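Citrate synthase (Metallosphaera sedula, PDB 6ABW) probably catalyses the condensation of oxaloacetate with acetyl-CoA and water to citrate and CoA, a step of the tricarboxylic acid cycle. Local coordinates at residues F56-H61 with D67-L72. Sequence-based numbering, arbitrary orientation.
Sequences FEEVVH and DLPTKL
Where a short loop links consecutive helices 56-65 and 71-84, H61 and E58 hold residues D67 to P69 of the connecting loop against the first helix. With chi1 at -167°, H61 swings CG away from the backbone N and beside the carbonyl carbon, carrying the imidazole to the loop. There ND1 donates to D67 O at 2.9 Å, with an N-H...O angle of 157°; the acceptor sits at the ring edge, close to the ring plane. Over one face, P69 CB stands 3.7 Å from the H61 ring centroid, a CH-pi contact. One turn earlier, the E58 side chain crosses the proline at about a right angle, E58 CG meeting P69 CG at 3.8 Å. L68 CD2 reaches E58 O at 3.8 Å. With an alanine at H61, D67 O would probably lose this donor and P69 CB the ring it packs on. At the end of the loop, T70 is the N-cap of helix 71-84. The carboxylates of E58 and D67 form salt bridges with R389 and R381 of the second subunit, and P69 O accepts from the same R389. The edge bond and the face contact, with Y65 stacked on the same imidazole, limit its rotation, while the charged ends serve the dimer interface.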
loop_
_atom_site.group_PDB
_atom_site.type_symbol
_atom_site.label_atom_id
_atom_site.label_comp_id
_atom_site.label_asym_id
_atom_site.label_seq_id
_atom_site.Cartn_x
_atom_site.Cartn_y
_atom_site.Cartn_z
ATOM N N PHE A 56 1.411 -6.370 -26.601
ATOM C CA PHE A 56 1.397 -6.356 -25.150
ATOM C C PHE A 56 1.102 -7.751 -24.584
ATOM O O PHE A 56 1.761 -8.188 -23.650
ATOM C CB PHE A 56 0.399 -5.325 -24.628
ATOM C CG PHE A 56 0.430 -5.170 -23.110
ATOM C CD1 PHE A 56 1.589 -4.833 -22.476
ATOM C CD2 PHE A 56 -0.725 -5.355 -22.346
ATOM C CE1 PHE A 56 1.621 -4.631 -21.116
ATOM C CE2 PHE A 56 -0.693 -5.186 -20.998
ATOM C CZ PHE A 56 0.505 -4.838 -20.357
ATOM N N GLU A 57 0.133 -8.471 -25.166
ATOM C CA GLU A 57 -0.173 -9.849 -24.675
ATOM C C GLU A 57 1.039 -10.756 -24.695
ATOM O O GLU A 57 1.319 -11.493 -23.763
ATOM C CB GLU A 57 -1.274 -10.506 -25.506
ATOM C CG GLU A 57 -2.623 -9.798 -25.374
ATOM C CD GLU A 57 -2.972 -8.778 -26.477
ATOM O OE1 GLU A 57 -2.086 -7.996 -26.902
ATOM O OE2 GLU A 57 -4.165 -8.668 -26.852
ATOM N N GLU A 58 1.817 -10.650 -25.766
ATOM C CA GLU A 58 3.061 -11.387 -25.845
ATOM C C GLU A 58 4.091 -10.992 -24.828
ATOM O O GLU A 58 4.752 -11.831 -24.288
ATOM C CB GLU A 58 3.645 -11.341 -27.285
ATOM C CG GLU A 58 2.821 -12.137 -28.304
ATOM C CD GLU A 58 3.242 -11.863 -29.770
ATOM O OE1 GLU A 58 3.958 -12.733 -30.356
ATOM O OE2 GLU A 58 2.950 -10.753 -30.320
ATOM N N VAL A 59 4.178 -9.699 -24.519
ATOM C CA VAL A 59 5.069 -9.248 -23.510
ATOM C C VAL A 59 4.574 -9.622 -22.077
ATOM O O VAL A 59 5.378 -9.922 -21.217
ATOM C CB VAL A 59 5.346 -7.699 -23.671
ATOM C CG1 VAL A 59 6.090 -7.159 -22.478
ATOM C CG2 VAL A 59 6.126 -7.406 -24.926
ATOM N N VAL A 60 3.265 -9.647 -21.864
ATOM C CA VAL A 60 2.734 -10.189 -20.612
ATOM C C VAL A 60 3.237 -11.630 -20.398
ATOM O O VAL A 60 3.773 -11.976 -19.376
ATOM C CB VAL A 60 1.215 -10.175 -20.657
ATOM C CG1 VAL A 60 0.642 -10.919 -19.468
ATOM C CG2 VAL A 60 0.685 -8.727 -20.623
ATOM N N HIS A 61 3.131 -12.452 -21.456
ATOM C CA HIS A 61 3.629 -13.843 -21.391
ATOM C C HIS A 61 5.124 -13.909 -21.153
ATOM O O HIS A 61 5.576 -14.671 -20.315
ATOM C CB HIS A 61 3.179 -14.601 -22.659
ATOM C CG HIS A 61 3.366 -16.073 -22.571
ATOM N ND1 HIS A 61 4.601 -16.672 -22.562
ATOM C CD2 HIS A 61 2.464 -17.061 -22.313
ATOM C CE1 HIS A 61 4.461 -17.973 -22.372
ATOM N NE2 HIS A 61 3.173 -18.232 -22.207
ATOM N N ASP A 67 9.417 -16.422 -21.640
ATOM C CA ASP A 67 9.585 -16.482 -23.076
ATOM C C ASP A 67 8.403 -15.968 -23.767
ATOM O O ASP A 67 7.314 -15.959 -23.209
ATOM C CB ASP A 67 9.704 -17.932 -23.515
ATOM C CG ASP A 67 11.092 -18.457 -23.371
ATOM O OD1 ASP A 67 11.996 -18.050 -24.191
ATOM O OD2 ASP A 67 11.252 -19.309 -22.481
ATOM N N LEU A 68 8.579 -15.608 -25.042
ATOM C CA LEU A 68 7.512 -15.236 -25.897
ATOM C C LEU A 68 6.653 -16.469 -26.166
ATOM O O LEU A 68 7.156 -17.576 -26.126
ATOM C CB LEU A 68 7.973 -14.627 -27.203
ATOM C CG LEU A 68 8.681 -13.281 -26.990
ATOM C CD1 LEU A 68 9.516 -12.916 -28.177
ATOM C CD2 LEU A 68 7.643 -12.208 -26.690
ATOM N N PRO A 69 5.335 -16.279 -26.322
ATOM C CA PRO A 69 4.508 -17.463 -26.373
ATOM C C PRO A 69 4.428 -18.123 -27.742
ATOM O O PRO A 69 4.481 -17.447 -28.777
ATOM C CB PRO A 69 3.103 -16.904 -26.049
ATOM C CG PRO A 69 3.140 -15.499 -26.595
ATOM C CD PRO A 69 4.555 -15.055 -26.354
ATOM N N THR A 70 4.124 -19.433 -27.734
ATOM C CA THR A 70 3.598 -20.100 -28.926
ATOM C C THR A 70 2.203 -19.681 -29.235
ATOM O O THR A 70 1.521 -19.083 -28.370
ATOM C CB THR A 70 3.554 -21.625 -28.730
ATOM O OG1 THR A 70 2.649 -21.959 -27.675
ATOM C CG2 THR A 70 4.881 -22.144 -28.356
ATOM N N LYS A 71 1.729 -20.011 -30.437
ATOM C CA LYS A 71 0.318 -19.751 -30.814
ATOM C C LYS A 71 -0.691 -20.231 -29.751
ATOM O O LYS A 71 -1.636 -19.527 -29.408
ATOM C CB LYS A 71 -0.046 -20.458 -32.109
ATOM C CG LYS A 71 0.333 -19.771 -33.396
ATOM C CD LYS A 71 0.018 -20.700 -34.581
ATOM C CE LYS A 71 0.870 -20.375 -35.800
ATOM N NZ LYS A 71 0.492 -19.045 -36.360
ATOM N N LEU A 72 -0.492 -21.434 -29.249
ATOM C CA LEU A 72 -1.463 -22.041 -28.340
ATOM C C LEU A 72 -1.366 -21.330 -26.962
ATOM O O LEU A 72 -2.395 -21.113 -26.291
ATOM C CB LEU A 72 -1.194 -23.528 -28.190
ATOM C CG LEU A 72 -2.221 -24.317 -27.349
ATOM C CD1 LEU A 72 -3.548 -24.452 -28.090
ATOM C CD2 LEU A 72 -1.690 -25.709 -26.972
#